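Long-range contact in phosphate-specific transport system accessory protein PhoU homolog (PDB 4Q25), which probably takes part in regulating phosphate uptake, as a homodimeric cytoplasmic accessory protein of the phosphate-specific transport system: residues N63-L77 with I90-R102. Residues are numbered along the deposited sequence; the frame is centred on the assembly and turned at random.
Sequences NQMERNIDEECVRIL and IISISKSVIDLER
Ile69, Cys73, Ile76 and Leu77 pack against Ile90, Ile93 and Val97 in a largely buried, apolar helix-helix contact between the neighbouring helices 59-78 and 84-120. The two axes run antiparallel at 167° and approach to 9.7 Å. Ile90 is gripped by its branches: CG2 lies against Leu77 CG at 3.8 Å, the Leu77 side chain running alongside Ile90 but pointing the opposite way, whereas CD1 reaches the methyl groups of Ile76. One turn on, Ile93 CG2 touches both Cys73 SG and Ile69 CG2, each at 3.7 Å. With CG1 of Ile69 beside the backbone N (chi1 -67°), CG2 is left anti to that N and also meets Val97 CG1 at 3.5 Å. Helices 59-78 and 84-120 form an antiparallel helical hairpin in the first of the two PhoU domains; helix 15-45 packs on Ile76 and Ser96, and helix 188-220 on Ser92 and Asp99. Val97 turns its other methyl, CG2, to the aliphatic CG of Glu66, 3.7 Å away, and to the carboxylate of Asp70. That carboxylate forms a salt bridge with Lys95 of the second subunit, tying this flank to the dimer interface. Polar groups take over at the Asn63 end, where the Asn63 amide and Glu101 carboxylate planes lie 42° apart. Asn63 ND2 donates to Glu101 OE2, although the modelled separation is doubtfully short, while Glu101 OE1 accepts Arg102 NE at 2.8 Å in a salt bridge within helix 84-120.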
ATOM      1  N   ASN A  63      -3.773  -1.541 -13.974  1.00 46.67           N
ATOM      2  CA  ASN A  63      -2.720  -2.496 -13.698  1.00 51.29           C
ATOM      3  C   ASN A  63      -1.919  -2.825 -14.967  1.00 53.45           C
ATOM      4  O   ASN A  63      -0.701  -2.979 -14.919  1.00 46.38           O
ATOM      5  CB  ASN A  63      -3.296  -3.791 -13.086  1.00 56.25           C
ATOM      6  CG  ASN A  63      -3.760  -3.606 -11.652  1.00 57.80           C
ATOM      7  OD1 ASN A  63      -4.940  -3.750 -11.350  1.00 58.19           O
ATOM      8  ND2 ASN A  63      -2.837  -3.276 -10.764  1.00 59.15           N
ATOM      9  N   GLN A  64      -2.610  -2.930 -16.095  1.00 50.79           N
ATOM     10  CA  GLN A  64      -1.947  -3.224 -17.352  1.00 53.47           C
ATOM     11  C   GLN A  64      -1.185  -1.989 -17.862  1.00 50.93           C
ATOM     12  O   GLN A  64      -0.140  -2.130 -18.498  1.00 52.31           O
ATOM     13  CB  GLN A  64      -2.959  -3.756 -18.391  1.00 59.63           C
ATOM     14  CG  GLN A  64      -2.350  -4.394 -19.639  1.00 64.26           C
ATOM     15  CD  GLN A  64      -1.304  -5.464 -19.333  1.00 67.42           C
ATOM     16  OE1 GLN A  64      -1.576  -6.439 -18.629  1.00 70.98           O
ATOM     17  NE2 GLN A  64      -0.093  -5.278 -19.859  1.00 69.06           N
ATOM     18  N   MET A  65      -1.663  -0.784 -17.567  1.00 49.65           N
ATOM     19  CA  MET A  65      -0.853   0.411 -17.874  1.00 47.54           C
ATOM     20  C   MET A  65       0.425   0.419 -17.070  1.00 43.59           C
ATOM     21  O   MET A  65       1.479   0.795 -17.569  1.00 46.62           O
ATOM     22  CB  MET A  65      -1.599   1.711 -17.609  1.00 48.04           C
ATOM     23  CG  MET A  65      -2.646   2.036 -18.653  1.00 51.37           C
ATOM     24  SD  MET A  65      -3.627   3.474 -18.199  1.00 56.60           S
ATOM     25  CE  MET A  65      -2.804   4.719 -19.194  1.00 57.97           C
ATOM     26  N   GLU A  66       0.352   0.013 -15.818  1.00 45.17           N
ATOM     27  CA  GLU A  66       1.541   0.046 -14.972  1.00 47.38           C
ATOM     28  C   GLU A  66       2.603  -0.923 -15.492  1.00 46.12           C
ATOM     29  O   GLU A  66       3.784  -0.605 -15.483  1.00 42.15           O
ATOM     30  CB  GLU A  66       1.197  -0.301 -13.530  1.00 49.17           C
ATOM     31  CG  GLU A  66       2.401  -0.363 -12.593  1.00 54.42           C
ATOM     32  CD  GLU A  66       2.421  -1.661 -11.820  1.00 62.27           C
ATOM     33  OE1 GLU A  66       2.150  -1.637 -10.590  1.00 64.08           O
ATOM     34  OE2 GLU A  66       2.660  -2.712 -12.463  1.00 64.94           O
ATOM     35  N   ARG A  67       2.162  -2.104 -15.911  1.00 45.15           N
ATOM     36  CA  ARG A  67       3.039  -3.106 -16.506  1.00 47.82           C
ATOM     37  C   ARG A  67       3.672  -2.604 -17.784  1.00 47.37           C
ATOM     38  O   ARG A  67       4.873  -2.783 -17.997  1.00 47.59           O
ATOM     39  CB  ARG A  67       2.273  -4.384 -16.815  1.00 50.00           C
ATOM     40  CG  ARG A  67       1.855  -5.144 -15.570  1.00 52.98           C
ATOM     41  CD  ARG A  67       0.850  -6.235 -15.907  1.00 62.72           C
ATOM     42  NE  ARG A  67       0.009  -6.513 -14.742  1.00 69.26           N
ATOM     43  CZ  ARG A  67      -1.320  -6.547 -14.747  1.00 65.96           C
ATOM     44  NH1 ARG A  67      -1.998  -6.389 -15.877  1.00 65.18           N
ATOM     45  NH2 ARG A  67      -1.969  -6.789 -13.616  1.00 69.32           N
ATOM     46  N   ASN A  68       2.867  -1.963 -18.626  1.00 47.07           N
ATOM     47  CA  ASN A  68       3.380  -1.412 -19.886  1.00 48.82           C
ATOM     48  C   ASN A  68       4.414  -0.321 -19.682  1.00 44.41           C
ATOM     49  O   ASN A  68       5.368  -0.217 -20.434  1.00 48.85           O
ATOM     50  CB  ASN A  68       2.241  -0.912 -20.778  1.00 48.30           C
ATOM     51  CG  ASN A  68       1.335  -2.033 -21.222  1.00 46.91           C
ATOM     52  OD1 ASN A  68       1.703  -3.183 -21.147  1.00 50.25           O
ATOM     53  ND2 ASN A  68       0.128  -1.703 -21.632  1.00 51.19           N
ATOM     54  N   ILE A  69       4.236   0.484 -18.657  1.00 45.06           N
ATOM     55  CA  ILE A  69       5.177   1.558 -18.375  1.00 42.65           C
ATOM     56  C   ILE A  69       6.461   0.983 -17.779  1.00 42.36           C
ATOM     57  O   ILE A  69       7.533   1.484 -18.046  1.00 40.87           O
ATOM     58  CB  ILE A  69       4.544   2.591 -17.426  1.00 40.24           C
ATOM     59  CG1 ILE A  69       3.385   3.323 -18.133  1.00 49.28           C
ATOM     60  CG2 ILE A  69       5.562   3.591 -16.923  1.00 40.29           C
ATOM     61  CD1 ILE A  69       2.662   4.377 -17.274  1.00 46.77           C
ATOM     62  N   ASP A  70       6.354  -0.054 -16.953  1.00 43.82           N
ATOM     63  CA  ASP A  70       7.540  -0.655 -16.330  1.00 44.84           C
ATOM     64  C   ASP A  70       8.436  -1.239 -17.393  1.00 41.47           C
ATOM     65  O   ASP A  70       9.634  -1.062 -17.338  1.00 43.63           O
ATOM     66  CB  ASP A  70       7.184  -1.756 -15.303  1.00 47.87           C
ATOM     67  CG  ASP A  70       6.858  -1.189 -13.915  1.00 53.54           C
ATOM     68  OD1 ASP A  70       7.663  -0.404 -13.362  1.00 57.65           O
ATOM     69  OD2 ASP A  70       5.787  -1.539 -13.361  1.00 59.97           O
ATOM     70  N   GLU A  71       7.855  -1.953 -18.341  1.00 41.38           N
ATOM     71  CA  GLU A  71       8.639  -2.562 -19.429  1.00 45.99           C
ATOM     72  C   GLU A  71       9.283  -1.509 -20.305  1.00 48.38           C
ATOM     73  O   GLU A  71      10.414  -1.655 -20.755  1.00 47.92           O
ATOM     74  CB  GLU A  71       7.781  -3.470 -20.284  1.00 45.02           C
ATOM     75  CG  GLU A  71       7.467  -4.790 -19.613  1.00 52.15           C
ATOM     76  CD  GLU A  71       8.721  -5.522 -19.164  1.00 57.22           C
ATOM     77  OE1 GLU A  71       9.433  -6.049 -20.039  1.00 53.43           O
ATOM     78  OE2 GLU A  71       8.993  -5.533 -17.936  1.00 59.73           O
ATOM     79  N   GLU A  72       8.557  -0.427 -20.514  1.00 51.00           N
ATOM     80  CA  GLU A  72       9.061   0.718 -21.251  1.00 48.86           C
ATOM     81  C   GLU A  72      10.288   1.317 -20.581  1.00 47.15           C
ATOM     82  O   GLU A  72      11.279   1.668 -21.257  1.00 46.57           O
ATOM     83  CB  GLU A  72       7.946   1.755 -21.351  1.00 49.18           C
ATOM     84  CG  GLU A  72       8.066   2.684 -22.508  1.00 52.76           C
ATOM     85  CD  GLU A  72       6.944   3.697 -22.537  1.00 60.15           C
ATOM     86  OE1 GLU A  72       7.160   4.772 -23.146  1.00 69.67           O
ATOM     87  OE2 GLU A  72       5.858   3.429 -21.963  1.00 52.56           O
ATOM     88  N   CYS A  73      10.234   1.456 -19.254  1.00 45.00           N
ATOM     89  CA  CYS A  73      11.396   1.954 -18.498  1.00 38.93           C
ATOM     90  C   CYS A  73      12.567   1.006 -18.610  1.00 40.88           C
ATOM     91  O   CYS A  73      13.740   1.410 -18.459  1.00 38.32           O
ATOM     92  CB  CYS A  73      11.085   2.128 -17.015  1.00 39.73           C
ATOM     93  SG  CYS A  73       9.851   3.383 -16.635  1.00 42.78           S
ATOM     94  N   VAL A  74      12.256  -0.263 -18.747  1.00 42.04           N
ATOM     95  CA  VAL A  74      13.269  -1.262 -18.926  1.00 44.66           C
ATOM     96  C   VAL A  74      13.952  -1.117 -20.268  1.00 43.43           C
ATOM     97  O   VAL A  74      15.140  -1.055 -20.338  1.00 43.94           O
ATOM     98  CB  VAL A  74      12.702  -2.683 -18.690  1.00 40.61           C
ATOM     99  CG1 VAL A  74      13.596  -3.753 -19.236  1.00 42.21           C
ATOM    100  CG2 VAL A  74      12.540  -2.928 -17.225  1.00 40.40           C
ATOM    101  N   ARG A  75      13.192  -0.961 -21.325  1.00 44.78           N
ATOM    102  CA  ARG A  75      13.778  -0.858 -22.627  1.00 45.58           C
ATOM    103  C   ARG A  75      14.629   0.381 -22.759  1.00 49.42           C
ATOM    104  O   ARG A  75      15.767   0.345 -23.245  1.00 55.38           O
ATOM    105  CB  ARG A  75      12.693  -0.914 -23.666  1.00 50.26           C
ATOM    106  CG  ARG A  75      11.753  -2.069 -23.440  1.00 54.47           C
ATOM    107  CD  ARG A  75      10.878  -2.372 -24.631  1.00 56.24           C
ATOM    108  NE  ARG A  75      10.203  -1.191 -25.130  1.00 63.23           N
ATOM    109  CZ  ARG A  75       8.932  -0.901 -24.905  1.00 62.21           C
ATOM    110  NH1 ARG A  75       8.187  -1.704 -24.191  1.00 57.95           N
ATOM    111  NH2 ARG A  75       8.415   0.195 -25.409  1.00 64.71           N
ATOM    112  N   ILE A  76      14.119   1.472 -22.237  1.00 49.88           N
ATOM    113  CA  ILE A  76      14.841   2.683 -22.335  1.00 50.22           C
ATOM    114  C   ILE A  76      16.143   2.544 -21.615  1.00 52.72           C
ATOM    115  O   ILE A  76      17.147   2.954 -22.110  1.00 59.64           O
ATOM    116  CB  ILE A  76      14.094   3.850 -21.675  1.00 53.43           C
ATOM    117  CG1 ILE A  76      13.003   4.375 -22.562  1.00 56.17           C
ATOM    118  CG2 ILE A  76      15.021   5.014 -21.411  1.00 50.23           C
ATOM    119  CD1 ILE A  76      12.171   5.428 -21.888  1.00 55.33           C
ATOM    120  N   LEU A  77      16.134   1.983 -20.430  1.00 50.25           N
ATOM    121  CA  LEU A  77      17.355   1.882 -19.665  1.00 48.09           C
ATOM    122  C   LEU A  77      18.354   0.956 -20.328  1.00 50.74           C
ATOM    123  O   LEU A  77      19.533   1.164 -20.272  1.00 53.07           O
ATOM    124  CB  LEU A  77      17.082   1.451 -18.244  1.00 47.57           C
ATOM    125  CG  LEU A  77      16.613   2.506 -17.259  1.00 50.72           C
ATOM    126  CD1 LEU A  77      16.515   1.946 -15.874  1.00 46.86           C
ATOM    127  CD2 LEU A  77      17.490   3.733 -17.240  1.00 56.66           C
ATOM    128  N   ILE A  90      13.554   8.323 -15.100  1.00 58.16           N
ATOM    129  CA  ILE A  90      13.125   6.929 -15.212  1.00 53.16           C
ATOM    130  C   ILE A  90      12.807   6.344 -13.830  1.00 54.62           C
ATOM    131  O   ILE A  90      11.815   5.645 -13.649  1.00 51.22           O
ATOM    132  CB  ILE A  90      14.217   6.057 -15.843  1.00 53.80           C
ATOM    133  CG1 ILE A  90      14.523   6.514 -17.266  1.00 53.05           C
ATOM    134  CG2 ILE A  90      13.822   4.579 -15.834  1.00 51.73           C
ATOM    135  CD1 ILE A  90      13.396   6.264 -18.234  1.00 60.55           C
ATOM    136  N   ILE A  91      13.661   6.623 -12.860  1.00 51.89           N
ATOM    137  CA  ILE A  91      13.444   6.134 -11.516  1.00 52.77           C
ATOM    138  C   ILE A  91      12.183   6.733 -10.895  1.00 52.75           C
ATOM    139  O   ILE A  91      11.473   6.048 -10.181  1.00 55.91           O
ATOM    140  CB  ILE A  91      14.667   6.404 -10.627  1.00 56.03           C
ATOM    141  CG1 ILE A  91      15.816   5.473 -11.066  1.00 63.27           C
ATOM    142  CG2 ILE A  91      14.344   6.210  -9.144  1.00 56.20           C
ATOM    143  CD1 ILE A  91      17.098   5.630 -10.264  1.00 63.42           C
ATOM    144  N   SER A  92      11.940   8.011 -11.142  1.00 52.91           N
ATOM    145  CA  SER A  92      10.758   8.684 -10.634  1.00 54.06           C
ATOM    146  C   SER A  92       9.523   8.119 -11.302  1.00 50.14           C
ATOM    147  O   SER A  92       8.471   8.027 -10.690  1.00 47.34           O
ATOM    148  CB  SER A  92      10.838  10.194 -10.888  1.00 57.40           C
ATOM    149  OG  SER A  92      11.736  10.768  -9.956  1.00 63.40           O
ATOM    150  N   ILE A  93       9.652   7.733 -12.562  1.00 44.83           N
ATOM    151  CA  ILE A  93       8.518   7.164 -13.264  1.00 44.74           C
ATOM    152  C   ILE A  93       8.179   5.773 -12.720  1.00 47.44           C
ATOM    153  O   ILE A  93       7.021   5.488 -12.389  1.00 43.05           O
ATOM    154  CB  ILE A  93       8.757   7.110 -14.758  1.00 41.25           C
ATOM    155  CG1 ILE A  93       8.649   8.516 -15.338  1.00 46.02           C
ATOM    156  CG2 ILE A  93       7.741   6.200 -15.431  1.00 45.13           C
ATOM    157  CD1 ILE A  93       9.076   8.651 -16.786  1.00 49.09           C
ATOM    158  N   SER A  94       9.176   4.908 -12.610  1.00 44.51           N
ATOM    159  CA  SER A  94       8.883   3.539 -12.231  1.00 45.56           C
ATOM    160  C   SER A  94       8.371   3.463 -10.799  1.00 37.94           C
ATOM    161  O   SER A  94       7.528   2.659 -10.505  1.00 44.36           O
ATOM    162  CB  SER A  94      10.091   2.622 -12.447  1.00 48.84           C
ATOM    163  OG  SER A  94      11.059   2.836 -11.462  1.00 50.74           O
ATOM    164  N   LYS A  95       8.849   4.310  -9.913  1.00 36.23           N
ATOM    165  CA  LYS A  95       8.328   4.310  -8.558  1.00 41.14           C
ATOM    166  C   LYS A  95       6.946   4.936  -8.495  1.00 43.77           C
ATOM    167  O   LYS A  95       6.123   4.535  -7.687  1.00 45.61           O
ATOM    168  CB  LYS A  95       9.270   5.016  -7.594  1.00 45.84           C
ATOM    169  CG  LYS A  95      10.497   4.170  -7.318  1.00 51.36           C
ATOM    170  CD  LYS A  95      11.370   4.720  -6.217  1.00 57.39           C
ATOM    171  CE  LYS A  95      12.530   3.759  -5.981  1.00 59.78           C
ATOM    172  NZ  LYS A  95      13.534   4.441  -5.148  1.00 65.71           N
ATOM    173  N   SER A  96       6.678   5.892  -9.378  1.00 41.45           N
ATOM    174  CA  SER A  96       5.428   6.600  -9.318  1.00 43.04           C
ATOM    175  C   SER A  96       4.269   5.796  -9.914  1.00 40.39           C
ATOM    176  O   SER A  96       3.146   5.939  -9.435  1.00 36.96           O
ATOM    177  CB  SER A  96       5.539   8.011  -9.873  1.00 41.85           C
ATOM    178  OG  SER A  96       5.622   7.945 -11.252  1.00 55.63           O
ATOM    179  N   VAL A  97       4.515   4.902 -10.878  1.00 36.62           N
ATOM    180  CA  VAL A  97       3.427   4.036 -11.348  1.00 36.42           C
ATOM    181  C   VAL A  97       2.913   3.084 -10.244  1.00 38.10           C
ATOM    182  O   VAL A  97       1.770   2.662 -10.278  1.00 41.32           O
ATOM    183  CB  VAL A  97       3.770   3.212 -12.611  1.00 42.22           C
ATOM    184  CG1 VAL A  97       4.042   4.131 -13.767  1.00 46.29           C
ATOM    185  CG2 VAL A  97       4.953   2.288 -12.385  1.00 45.07           C
ATOM    186  N   ILE A  98       3.764   2.757  -9.284  1.00 37.09           N
ATOM    187  CA  ILE A  98       3.364   1.993  -8.125  1.00 39.76           C
ATOM    188  C   ILE A  98       2.385   2.824  -7.295  1.00 39.76           C
ATOM    189  O   ILE A  98       1.319   2.325  -6.921  1.00 36.09           O
ATOM    190  CB  ILE A  98       4.552   1.584  -7.234  1.00 41.73           C
ATOM    191  CG1 ILE A  98       5.614   0.790  -8.028  1.00 46.49           C
ATOM    192  CG2 ILE A  98       4.072   0.696  -6.110  1.00 44.91           C
ATOM    193  CD1 ILE A  98       6.930   0.636  -7.268  1.00 51.47           C
ATOM    194  N   ASP A  99       2.737   4.083  -7.046  1.00 35.91           N
ATOM    195  CA  ASP A  99       1.834   5.010  -6.354  1.00 36.64           C
ATOM    196  C   ASP A  99       0.497   5.196  -7.070  1.00 33.36           C
ATOM    197  O   ASP A  99      -0.547   5.161  -6.435  1.00 30.89           O
ATOM    198  CB  ASP A  99       2.512   6.347  -6.076  1.00 34.34           C
ATOM    199  CG  ASP A  99       3.644   6.229  -5.042  1.00 36.25           C
ATOM    200  OD1 ASP A  99       3.441   5.707  -3.937  1.00 38.24           O
ATOM    201  OD2 ASP A  99       4.757   6.691  -5.326  1.00 40.76           O
ATOM    202  N   LEU A 100       0.526   5.320  -8.394  1.00 35.00           N
ATOM    203  CA  LEU A 100      -0.701   5.449  -9.162  1.00 34.20           C
ATOM    204  C   LEU A 100      -1.520   4.196  -9.105  1.00 37.47           C
ATOM    205  O   LEU A 100      -2.734   4.262  -9.051  1.00 35.45           O
ATOM    206  CB  LEU A 100      -0.427   5.827 -10.621  1.00 36.91           C
ATOM    207  CG  LEU A 100       0.169   7.225 -10.757  1.00 40.54           C
ATOM    208  CD1 LEU A 100       0.469   7.517 -12.218  1.00 37.16           C
ATOM    209  CD2 LEU A 100      -0.761   8.273 -10.155  1.00 42.53           C
ATOM    210  N   GLU A 101      -0.860   3.045  -9.138  1.00 37.79           N
ATOM    211  CA  GLU A 101      -1.562   1.806  -9.027  1.00 37.96           C
ATOM    212  C   GLU A 101      -2.242   1.690  -7.652  1.00 38.12           C
ATOM    213  O   GLU A 101      -3.391   1.312  -7.547  1.00 34.95           O
ATOM    214  CB  GLU A 101      -0.617   0.640  -9.269  1.00 43.54           C
ATOM    215  CG  GLU A 101      -1.334  -0.657  -9.620  1.00 45.22           C
ATOM    216  CD  GLU A 101      -1.752  -1.450  -8.392  1.00 52.66           C
ATOM    217  OE1 GLU A 101      -1.196  -1.217  -7.284  1.00 55.08           O
ATOM    218  OE2 GLU A 101      -2.646  -2.322  -8.538  1.00 59.23           O
ATOM    219  N   ARG A 102      -1.517   2.011  -6.592  1.00 41.00           N
ATOM    220  CA  ARG A 102      -2.082   1.936  -5.250  1.00 39.01           C
ATOM    221  C   ARG A 102      -3.214   2.949  -5.056  1.00 37.84           C
ATOM    222  O   ARG A 102      -4.152   2.674  -4.347  1.00 35.56           O
ATOM    223  CB  ARG A 102      -1.022   2.145  -4.185  1.00 38.62           C
ATOM    224  CG  ARG A 102       0.053   1.082  -4.124  1.00 40.55           C
ATOM    225  CD  ARG A 102      -0.471  -0.262  -3.678  1.00 44.46           C
ATOM    226  NE  ARG A 102      -0.190  -1.282  -4.708  1.00 56.55           N
ATOM    227  CZ  ARG A 102       0.922  -2.016  -4.774  1.00 52.46           C
ATOM    228  NH1 ARG A 102       1.867  -1.875  -3.876  1.00 50.49           N
ATOM    229  NH2 ARG A 102       1.093  -2.889  -5.755  1.00 56.94           N
TER